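Local coordinates for proto-oncogene tyrosine-protein kinase receptor Ret (Danio rerio, PDB 7AMK) that acts as a receptor tyrosine kinase whose calcium-binding, cadherin-like extracellular domains probably recognise GDNF together with its GFR alpha co-receptor, at residues A118-V124 against I160-Y164; S20-Q24 against Q151-T156; N11-G15 against T65-S69. The protein carries 4 engineered substitutions. All blocks are in the same frame, centred on the assembly; numbering follows the deposited sequence.

Contact 1 (A118-V124 against I160-Y164). With NAG (2-acetamido-2-deoxy-beta-D-glucopyranose), chain P.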
loop_
_atom_site.group_PDB
_atom_site.type_symbol
_atom_site.label_atom_id
_atom_site.label_comp_id
_atom_site.label_asym_id
_atom_site.label_seq_id
_atom_site.Cartn_x
_atom_site.Cartn_y
_atom_site.Cartn_z
ATOM N N ALA A 118 -52.662 45.680 -6.362
ATOM C CA ALA A 118 -51.647 45.766 -5.319
ATOM C C ALA A 118 -52.297 45.916 -3.945
ATOM O O ALA A 118 -53.379 46.502 -3.815
ATOM C CB ALA A 118 -50.710 46.939 -5.563
ATOM N N PRO A 119 -51.658 45.393 -2.906
ATOM C CA PRO A 119 -52.165 45.614 -1.549
ATOM C C PRO A 119 -52.081 47.081 -1.161
ATOM O O PRO A 119 -51.252 47.840 -1.670
ATOM C CB PRO A 119 -51.236 44.758 -0.684
ATOM C CG PRO A 119 -49.945 44.767 -1.431
ATOM C CD PRO A 119 -50.339 44.731 -2.906
ATOM N N SER A 120 -52.980 47.481 -0.262
ATOM C CA SER A 120 -52.968 48.827 0.304
ATOM C C SER A 120 -51.853 48.970 1.339
ATOM O O SER A 120 -51.435 47.990 1.967
ATOM C CB SER A 120 -54.318 49.140 0.956
ATOM O OG SER A 120 -54.335 50.462 1.457
ATOM N N CYS A 121 -51.397 50.218 1.536
ATOM C CA CYS A 121 -50.273 50.455 2.436
ATOM C C CYS A 121 -50.575 49.954 3.832
ATOM O O CYS A 121 -49.704 49.385 4.490
ATOM C CB CYS A 121 -49.890 51.933 2.505
ATOM S SG CYS A 121 -48.426 52.179 3.633
ATOM N N GLY A 122 -51.800 50.159 4.305
ATOM C CA GLY A 122 -52.164 49.564 5.575
ATOM C C GLY A 122 -52.184 48.046 5.565
ATOM O O GLY A 122 -52.301 47.445 6.638
ATOM N N GLN A 123 -52.076 47.407 4.394
ATOM C CA GLN A 123 -52.036 45.947 4.329
ATOM C C GLN A 123 -50.619 45.365 4.279
ATOM O O GLN A 123 -50.462 44.144 4.347
ATOM C CB GLN A 123 -52.845 45.459 3.125
ATOM C CG GLN A 123 -54.177 46.200 2.975
ATOM C CD GLN A 123 -55.002 45.749 1.786
ATOM O OE1 GLN A 123 -54.714 46.106 0.640
ATOM N NE2 GLN A 123 -56.045 44.965 2.054
ATOM N N VAL A 124 -49.587 46.192 4.197
ATOM C CA VAL A 124 -48.212 45.707 4.124
ATOM C C VAL A 124 -47.587 45.819 5.515
ATOM O O VAL A 124 -47.594 46.900 6.117
ATOM C CB VAL A 124 -47.418 46.490 3.066
ATOM C CG1 VAL A 124 -45.958 46.031 2.970
ATOM C CG2 VAL A 124 -48.105 46.345 1.717
ATOM N N ILE A 160 -46.564 51.792 -2.877
ATOM C CA ILE A 160 -47.734 51.493 -2.063
ATOM C C ILE A 160 -47.773 52.373 -0.818
ATOM O O ILE A 160 -48.854 52.740 -0.345
ATOM C CB ILE A 160 -47.716 50.007 -1.679
ATOM C CG1 ILE A 160 -47.630 49.120 -2.923
ATOM C CG2 ILE A 160 -48.904 49.669 -0.787
ATOM C CD1 ILE A 160 -47.782 47.654 -2.611
ATOM N N CYS A 161 -46.607 52.729 -0.270
ATOM C CA CYS A 161 -46.485 53.529 0.950
ATOM C C CYS A 161 -45.721 54.828 0.691
ATOM O O CYS A 161 -44.692 55.091 1.323
ATOM C CB CYS A 161 -45.799 52.714 2.046
ATOM S SG CYS A 161 -46.771 51.312 2.711
ATOM N N PRO A 162 -46.217 55.688 -0.208
ATOM C CA PRO A 162 -45.399 56.834 -0.649
ATOM C C PRO A 162 -45.125 57.857 0.438
ATOM O O PRO A 162 -44.162 58.627 0.310
ATOM C CB PRO A 162 -46.237 57.450 -1.783
ATOM C CG PRO A 162 -47.653 57.098 -1.427
ATOM C CD PRO A 162 -47.550 55.690 -0.844
ATOM N N ASN A 163 -45.934 57.893 1.493
ATOM C CA ASN A 163 -45.779 58.876 2.553
ATOM C C ASN A 163 -44.849 58.423 3.670
ATOM O O ASN A 163 -44.708 59.140 4.664
ATOM C CB ASN A 163 -47.151 59.239 3.112
ATOM C CG ASN A 163 -47.941 60.092 2.151
ATOM O OD1 ASN A 163 -47.379 60.655 1.216
ATOM N ND2 ASN A 163 -49.234 60.210 2.369
ATOM N N TYR A 164 -44.205 57.266 3.526
ATOM C CA TYR A 164 -43.228 56.786 4.493
ATOM C C TYR A 164 -41.832 57.170 4.029
ATOM O O TYR A 164 -41.536 57.103 2.836
ATOM C CB TYR A 164 -43.312 55.263 4.659
ATOM C CG TYR A 164 -44.523 54.782 5.420
ATOM C CD1 TYR A 164 -45.381 55.686 6.031
ATOM C CD2 TYR A 164 -44.804 53.427 5.538
ATOM C CE1 TYR A 164 -46.475 55.258 6.731
ATOM C CE2 TYR A 164 -45.917 52.988 6.244
ATOM C CZ TYR A 164 -46.742 53.912 6.836
ATOM O OH TYR A 164 -47.844 53.501 7.544
HETATM C C1 NAG P . -49.957 61.045 1.444
HETATM C C2 NAG P . -51.342 60.493 1.088
HETATM C C3 NAG P . -52.030 61.416 0.083
HETATM C C4 NAG P . -52.070 62.844 0.619
HETATM C C5 NAG P . -50.663 63.310 0.977
HETATM C C6 NAG P . -50.623 64.697 1.583
HETATM C C7 NAG P . -51.554 58.046 1.269
HETATM C C8 NAG P . -51.370 56.730 0.571
HETATM N N2 NAG P . -51.241 59.139 0.562
HETATM O O3 NAG P . -53.343 60.938 -0.187
HETATM O O4 NAG P . -52.605 63.733 -0.355
HETATM O O5 NAG P . -50.080 62.408 1.929
HETATM O O6 NAG P . -50.942 64.692 2.967
HETATM O O7 NAG P . -51.973 58.115 2.418
#
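Ala118 begins the approach to Ile160, its CB lying 4.2 Å from the CD1 methyl of the isoleucine. Pro119 follows with two kinds of contact. Its ring meets the same methyl, CG to Ile160 CD1 at 3.8 Å, the two side chains crossing at about a right angle, while its carbonyl oxygen sits against the other branch of the isoleucine, Pro119 O to Ile160 CG2 being 3.1 Å. With CG1 anti to the carbonyl carbon (chi1 -56°), Ile160 spreads its branches so that CD1 serves the proline ring and CG2 reaches the backbone around Ser120 and Cys121. Both Ala118 and Pro119 also pack on Tyr13 of strand 7-14.

Cys121 opens a short 3-10 turn and carries the covalent link, the SG atoms of Cys121 and Cys161 being 2.1 Å apart with a disulfide torsion of 104°. This bridge ties the loop between strand 106-114 and helix 126-130 to the segment that follows helix 155-160 in the second cadherin-like domain of the RET ectodomain, where a type I beta turn runs from Cys161 to Tyr164. Cys121 SG lies anti to its own nitrogen (chi1 -179°), a setting that carries the sulfur out to the bridge and near the Tyr164 ring. The sulfur-aromatic contact is oblique, Cys121 SG standing 4.3 Å from the centroid of the Tyr164 ring, nearest to its CE2. The phenol oxygen of Tyr164 is hydrogen-bonded to Glu212. Within the same turn Asn163 bears an N-linked N-acetylglucosamine through ND2. Farther along, Val124 CG2 closes on Ile160 CG2 at 4.2 Å, and both Val124 and Tyr164 touch Leu129 of helix 126-130.

Contact 2 (S20-Q24 against Q151-T156)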
loop_
_atom_site.group_PDB
_atom_site.type_symbol
_atom_site.label_atom_id
_atom_site.label_comp_id
_atom_site.label_asym_id
_atom_site.label_seq_id
_atom_site.Cartn_x
_atom_site.Cartn_y
_atom_site.Cartn_z
ATOM N N SER A 20 -43.357 52.563 -13.692
ATOM C CA SER A 20 -43.019 52.414 -12.298
ATOM C C SER A 20 -41.807 51.492 -12.140
ATOM O O SER A 20 -41.647 50.533 -12.899
ATOM C CB SER A 20 -44.212 51.871 -11.529
ATOM O OG SER A 20 -44.500 50.561 -11.903
ATOM N N PRO A 21 -40.934 51.777 -11.181
ATOM C CA PRO A 21 -39.721 50.974 -11.012
ATOM C C PRO A 21 -40.010 49.721 -10.205
ATOM O O PRO A 21 -40.850 49.716 -9.302
ATOM C CB PRO A 21 -38.785 51.916 -10.250
ATOM C CG PRO A 21 -39.752 52.709 -9.365
ATOM C CD PRO A 21 -41.026 52.874 -10.198
ATOM N N LEU A 22 -39.295 48.648 -10.557
ATOM C CA LEU A 22 -39.495 47.304 -10.015
ATOM C C LEU A 22 -38.319 46.828 -9.178
ATOM O O LEU A 22 -38.505 46.305 -8.069
ATOM C CB LEU A 22 -39.744 46.296 -11.151
ATOM C CG LEU A 22 -40.933 46.588 -12.072
ATOM C CD1 LEU A 22 -41.030 45.574 -13.223
ATOM C CD2 LEU A 22 -42.261 46.644 -11.293
ATOM N N LEU A 23 -37.107 46.992 -9.692
ATOM C CA LEU A 23 -35.909 46.554 -8.994
ATOM C C LEU A 23 -34.714 47.065 -9.783
ATOM O O LEU A 23 -34.853 47.561 -10.903
ATOM C CB LEU A 23 -35.863 45.024 -8.833
ATOM C CG LEU A 23 -36.088 44.171 -10.100
ATOM C CD1 LEU A 23 -34.832 44.026 -10.997
ATOM C CD2 LEU A 23 -36.653 42.802 -9.741
ATOM N N GLN A 24 -33.537 46.942 -9.176
ATOM C CA GLN A 24 -32.278 47.392 -9.755
ATOM C C GLN A 24 -31.293 46.228 -9.799
ATOM O O GLN A 24 -30.934 45.675 -8.752
ATOM C CB GLN A 24 -31.704 48.549 -8.947
ATOM C CG GLN A 24 -30.413 49.094 -9.541
ATOM C CD GLN A 24 -29.736 50.048 -8.587
ATOM O OE1 GLN A 24 -30.365 50.526 -7.644
ATOM N NE2 GLN A 24 -28.440 50.319 -8.813
ATOM N N GLN A 151 -29.239 46.839 -4.131
ATOM C CA GLN A 151 -30.218 47.900 -3.905
ATOM C C GLN A 151 -31.168 47.430 -2.815
ATOM O O GLN A 151 -31.838 46.401 -2.976
ATOM C CB GLN A 151 -30.985 48.219 -5.193
ATOM C CG GLN A 151 -32.177 49.238 -5.078
ATOM C CD GLN A 151 -31.839 50.534 -4.324
ATOM O OE1 GLN A 151 -32.364 50.770 -3.257
ATOM N NE2 GLN A 151 -30.960 51.355 -4.878
ATOM N N LEU A 152 -31.230 48.182 -1.715
ATOM C CA LEU A 152 -32.018 47.790 -0.551
ATOM C C LEU A 152 -33.483 48.245 -0.596
ATOM O O LEU A 152 -34.328 47.605 0.034
ATOM C CB LEU A 152 -31.346 48.325 0.728
ATOM C CG LEU A 152 -30.063 47.589 1.123
ATOM C CD1 LEU A 152 -29.475 48.107 2.435
ATOM C CD2 LEU A 152 -30.334 46.089 1.198
ATOM N N ARG A 153 -33.820 49.328 -1.296
ATOM C CA ARG A 153 -35.217 49.761 -1.376
ATOM C C ARG A 153 -36.079 48.750 -2.134
ATOM O O ARG A 153 -35.707 48.282 -3.209
ATOM C CB ARG A 153 -35.338 51.114 -2.081
ATOM C CG ARG A 153 -34.994 52.328 -1.240
ATOM C CD ARG A 153 -34.875 53.612 -2.082
ATOM N NE ARG A 153 -33.817 53.512 -3.095
ATOM C CZ ARG A 153 -33.415 54.523 -3.862
ATOM N NH1 ARG A 153 -33.943 55.728 -3.743
ATOM N NH2 ARG A 153 -32.457 54.320 -4.773
ATOM N N ARG A 154 -37.260 48.450 -1.594
ATOM C CA ARG A 154 -38.243 47.664 -2.339
ATOM C C ARG A 154 -39.057 48.645 -3.176
ATOM O O ARG A 154 -40.015 49.249 -2.708
ATOM C CB ARG A 154 -39.103 46.822 -1.406
ATOM C CG ARG A 154 -38.278 45.830 -0.562
ATOM C CD ARG A 154 -39.113 44.619 -0.143
ATOM N NE ARG A 154 -39.787 43.954 -1.262
ATOM C CZ ARG A 154 -40.625 42.934 -1.119
ATOM N NH1 ARG A 154 -40.926 42.456 0.077
ATOM N NH2 ARG A 154 -41.174 42.381 -2.200
ATOM N N PHE A 155 -38.640 48.823 -4.435
ATOM C CA PHE A 155 -39.260 49.814 -5.317
ATOM C C PHE A 155 -40.781 49.690 -5.354
ATOM O O PHE A 155 -41.490 50.698 -5.278
ATOM C CB PHE A 155 -38.676 49.689 -6.725
ATOM C CG PHE A 155 -37.250 50.199 -6.840
ATOM C CD1 PHE A 155 -36.701 50.982 -5.845
ATOM C CD2 PHE A 155 -36.481 49.918 -7.960
ATOM C CE1 PHE A 155 -35.396 51.454 -5.954
ATOM C CE2 PHE A 155 -35.194 50.397 -8.086
ATOM C CZ PHE A 155 -34.646 51.159 -7.079
ATOM N N THR A 156 -41.305 48.464 -5.446
ATOM C CA THR A 156 -42.752 48.291 -5.589
ATOM C C THR A 156 -43.506 48.765 -4.345
ATOM O O THR A 156 -44.588 49.360 -4.447
ATOM C CB THR A 156 -43.073 46.822 -5.899
ATOM O OG1 THR A 156 -42.420 45.973 -4.946
ATOM C CG2 THR A 156 -42.580 46.453 -7.310
HETATM O O HOH W 1 -30.153 44.900 -6.268
#
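The interface between the first two cadherin-like domains of RET is built here from strand 21-24, an outer strand of a three-stranded antiparallel sheet in the first domain, and the 151-156 segment of the second, which leads from the end of strand 147-151 into helix 155-160. Phe155 is the main hydrophobic element. Phe155 CB rests against two carbonyl oxygens of the strand, at 3.4 Å from Pro21 O and 3.6 Å from Leu22 O, and the ring extends along the strand backbone. Phe155 CD2 meets Pro21 CB at 3.8 Å, while CE2 reaches on to the backbone of Leu23 and Gln24. Phe155 CG, anti to the carbonyl carbon (chi1 -72°), turns the ring toward Pro21 and the Leu23 backbone. Leu22 CD2 and Thr156 CG2 add a methyl contact at 4.0 Å.

At the other end of the strand, two glutamines meet by their amides, whose planes are 33° apart. Gln151 NE2 donates to Gln24 OE1 over 2.9 Å; the oxygen lies close to the donor's amide plane and the donor is tilted slightly from the acceptor's carbonyl plane. A second hydrogen bond from the same NE2 goes to Thr184 O, and Gln24 NE2 is hydrogen-bonded to Glu186 OE2. Gln151 OE1 accepts from Arg153 N and NE, so both amide atoms of the bent Gln151 side chain are engaged. An alanine in place of Gln151 would probably leave Gln24 OE1 without this donor and set the Arg153 side chain free to turn. A water joins the backbones alongside, donating to Gln24 O and accepting from Gln151 N at 3.0 Å.

Contact 3 (N11-G15 against T65-S69). With NAG (2-acetamido-2-deoxy-beta-D-glucopyranose), chain C; FUC (alpha-L-fucopyranose), chain B.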
loop_
_atom_site.group_PDB
_atom_site.type_symbol
_atom_site.label_atom_id
_atom_site.label_comp_id
_atom_site.label_asym_id
_atom_site.label_seq_id
_atom_site.Cartn_x
_atom_site.Cartn_y
_atom_site.Cartn_z
ATOM N N ASN A 11 -42.763 40.569 -6.972
ATOM C CA ASN A 11 -44.152 40.422 -7.371
ATOM C C ASN A 11 -44.567 41.623 -8.208
ATOM O O ASN A 11 -44.093 42.745 -7.996
ATOM C CB ASN A 11 -45.057 40.314 -6.142
ATOM C CG ASN A 11 -44.584 39.258 -5.175
ATOM O OD1 ASN A 11 -44.293 38.134 -5.572
ATOM N ND2 ASN A 11 -44.475 39.621 -3.903
ATOM N N ILE A 12 -45.444 41.375 -9.165
ATOM C CA ILE A 12 -46.068 42.436 -9.938
ATOM C C ILE A 12 -47.568 42.186 -9.892
ATOM O O ILE A 12 -48.033 41.045 -9.779
ATOM C CB ILE A 12 -45.550 42.500 -11.403
ATOM C CG1 ILE A 12 -45.711 41.154 -12.109
ATOM C CG2 ILE A 12 -44.102 42.981 -11.455
ATOM C CD1 ILE A 12 -45.266 41.180 -13.570
ATOM N N TYR A 13 -48.324 43.270 -9.975
ATOM C CA TYR A 13 -49.757 43.228 -9.785
ATOM C C TYR A 13 -50.476 43.806 -10.990
ATOM O O TYR A 13 -49.937 44.658 -11.701
ATOM C CB TYR A 13 -50.173 44.009 -8.530
ATOM C CG TYR A 13 -49.581 43.450 -7.280
ATOM C CD1 TYR A 13 -50.249 42.467 -6.566
ATOM C CD2 TYR A 13 -48.355 43.895 -6.806
ATOM C CE1 TYR A 13 -49.712 41.940 -5.408
ATOM C CE2 TYR A 13 -47.807 43.371 -5.639
ATOM C CZ TYR A 13 -48.499 42.393 -4.952
ATOM O OH TYR A 13 -47.993 41.852 -3.798
ATOM N N VAL A 14 -51.711 43.327 -11.200
ATOM C CA VAL A 14 -52.645 43.996 -12.105
ATOM C C VAL A 14 -52.824 45.436 -11.643
ATOM O O VAL A 14 -52.880 45.723 -10.437
ATOM C CB VAL A 14 -53.991 43.242 -12.148
ATOM C CG1 VAL A 14 -54.992 43.888 -13.148
ATOM C CG2 VAL A 14 -53.768 41.765 -12.488
ATOM N N GLY A 15 -52.895 46.357 -12.604
ATOM C CA GLY A 15 -53.033 47.765 -12.307
ATOM C C GLY A 15 -51.738 48.502 -12.019
ATOM O O GLY A 15 -51.722 49.736 -12.066
ATOM N N THR A 65 -48.890 49.332 -18.468
ATOM C CA THR A 65 -49.741 49.149 -17.293
ATOM C C THR A 65 -50.416 47.781 -17.357
ATOM O O THR A 65 -51.106 47.466 -18.335
ATOM C CB THR A 65 -50.785 50.259 -17.201
ATOM O OG1 THR A 65 -50.114 51.522 -17.187
ATOM C CG2 THR A 65 -51.615 50.115 -15.918
ATOM N N LEU A 66 -50.201 46.974 -16.325
ATOM C CA LEU A 66 -50.634 45.586 -16.334
ATOM C C LEU A 66 -52.148 45.471 -16.192
ATOM O O LEU A 66 -52.773 46.165 -15.385
ATOM C CB LEU A 66 -49.939 44.826 -15.203
ATOM C CG LEU A 66 -48.428 44.726 -15.365
ATOM C CD1 LEU A 66 -47.859 43.895 -14.255
ATOM C CD2 LEU A 66 -48.076 44.128 -16.739
ATOM N N GLU A 67 -52.743 44.565 -16.958
ATOM C CA GLU A 67 -54.190 44.429 -16.966
ATOM C C GLU A 67 -54.587 42.989 -16.689
ATOM O O GLU A 67 -53.771 42.072 -16.766
ATOM C CB GLU A 67 -54.771 44.922 -18.285
ATOM C CG GLU A 67 -55.078 46.405 -18.233
ATOM C CD GLU A 67 -54.631 47.136 -19.467
ATOM O OE1 GLU A 67 -54.059 46.482 -20.365
ATOM O OE2 GLU A 67 -54.853 48.363 -19.540
ATOM N N TRP A 68 -55.858 42.803 -16.328
ATOM C CA TRP A 68 -56.370 41.456 -16.094
ATOM C C TRP A 68 -56.032 40.510 -17.246
ATOM O O TRP A 68 -55.576 39.383 -17.019
ATOM C CB TRP A 68 -57.879 41.497 -15.875
ATOM C CG TRP A 68 -58.276 42.250 -14.658
ATOM C CD1 TRP A 68 -58.849 43.486 -14.605
ATOM C CD2 TRP A 68 -58.105 41.826 -13.304
ATOM N NE1 TRP A 68 -59.053 43.858 -13.297
ATOM C CE2 TRP A 68 -58.609 42.854 -12.479
ATOM C CE3 TRP A 68 -57.574 40.679 -12.708
ATOM C CZ2 TRP A 68 -58.595 42.767 -11.090
ATOM C CZ3 TRP A 68 -57.566 40.592 -11.335
ATOM C CH2 TRP A 68 -58.074 41.630 -10.539
ATOM N N SER A 69 -56.234 40.962 -18.494
ATOM C CA SER A 69 -55.986 40.100 -19.650
ATOM C C SER A 69 -54.512 39.720 -19.783
ATOM O O SER A 69 -54.200 38.634 -20.287
ATOM C CB SER A 69 -56.491 40.771 -20.938
ATOM O OG SER A 69 -55.863 42.023 -21.188
HETATM C C1 NAG C . -58.049 36.309 -12.229
HETATM C C2 NAG C . -58.823 34.996 -12.189
HETATM C C3 NAG C . -60.150 35.140 -12.924
HETATM C C4 NAG C . -60.920 36.365 -12.446
HETATM C C5 NAG C . -60.024 37.599 -12.436
HETATM C C6 NAG C . -60.692 38.797 -11.808
HETATM C C7 NAG C . -57.293 33.079 -12.044
HETATM C C8 NAG C . -56.573 32.012 -12.815
HETATM N N2 NAG C . -58.047 33.910 -12.768
HETATM O O3 NAG C . -60.909 33.959 -12.698
HETATM O O4 NAG C . -61.997 36.622 -13.342
HETATM O O5 NAG C . -58.836 37.340 -11.675
HETATM O O6 NAG C . -60.719 38.667 -10.395
HETATM O O7 NAG C . -57.189 33.188 -10.821
HETATM C C1 FUC B . -62.064 38.886 -9.936
HETATM C C2 FUC B . -62.116 38.523 -8.427
HETATM C C3 FUC B . -61.311 39.506 -7.590
HETATM C C4 FUC B . -61.763 40.946 -7.865
HETATM C C5 FUC B . -61.732 41.235 -9.387
HETATM C C6 FUC B . -62.332 42.585 -9.778
HETATM O O2 FUC B . -61.677 37.192 -8.169
HETATM O O3 FUC B . -61.539 39.237 -6.214
HETATM O O4 FUC B . -63.064 41.149 -7.338
HETATM O O5 FUC B . -62.446 40.232 -10.154
#
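The end of strand 7-14 passes the segment leading into helix 68-72 nearly at right angles, the end-to-end directions of residues 12-15 and 65-68 differing by 89°. The nearest CA atoms across the two segments are those of Val14 and Leu66. One step on, Gly15 N donates to Leu66 O over 2.8 Å, with an N-H...O angle of 160° but from well above the carbonyl plane. The positive phi of Gly15 suits glycine, since a side chain here would press against the preceding carbonyl oxygen.

Leu66 points its side chain toward the strand, where Leu66 CD1 meets Ile12 CD1 at 3.8 Å and Tyr13 O at 3.4 Å; the Ile12 and Leu66 side chains cross at about a right angle. Val14 meets the start of the helix. Val14 CG1, anti to the backbone nitrogen (chi1 -178°), stands over the indole of Trp68 in a CH-pi contact, 3.8 Å from the centroid of the five-membered ring. CG2 approaches the six-membered ring near CE3. On the opposite face of the indole, C6 of an N-acetylglucosamine lies toward the rim, and Trp68 CZ3 is 3.5 Å from that sugar's O5. A fucose also comes near the ring, obliquely, its C5 3.9 Å from Trp68 CH2.

Trp68 thus lies between a valine methyl on one face and the sugar C6 on the other, at the junction that joins the first strand of the first cadherin-like domain of RET to a short helix beside the domain's own N-linked glycan.

How the contacts relate
From the N terminus, strand 7-14 first meets residues 65-69, so contact 3 closes a loop of some fifty residues within the first cadherin-like domain. Strand 21-24 lies inside that loop but makes contact with 151-156 farther along the chain, so contact 2 crosses contact 3 and joins the first domain to the second. Contact 1 opens only after contact 3 has closed; it too crosses contact 2, whose second segment falls between 118-124 and 160-164. Helix 155-160 runs from the second segment of contact 2 to that of contact 1. Tyr13 of contact 3 packs on Ala118 and Pro119 of contact 1, while Ile12 touches Leu22 of contact 2, making strand 7-14 a neighbour of both contact 1 and contact 2.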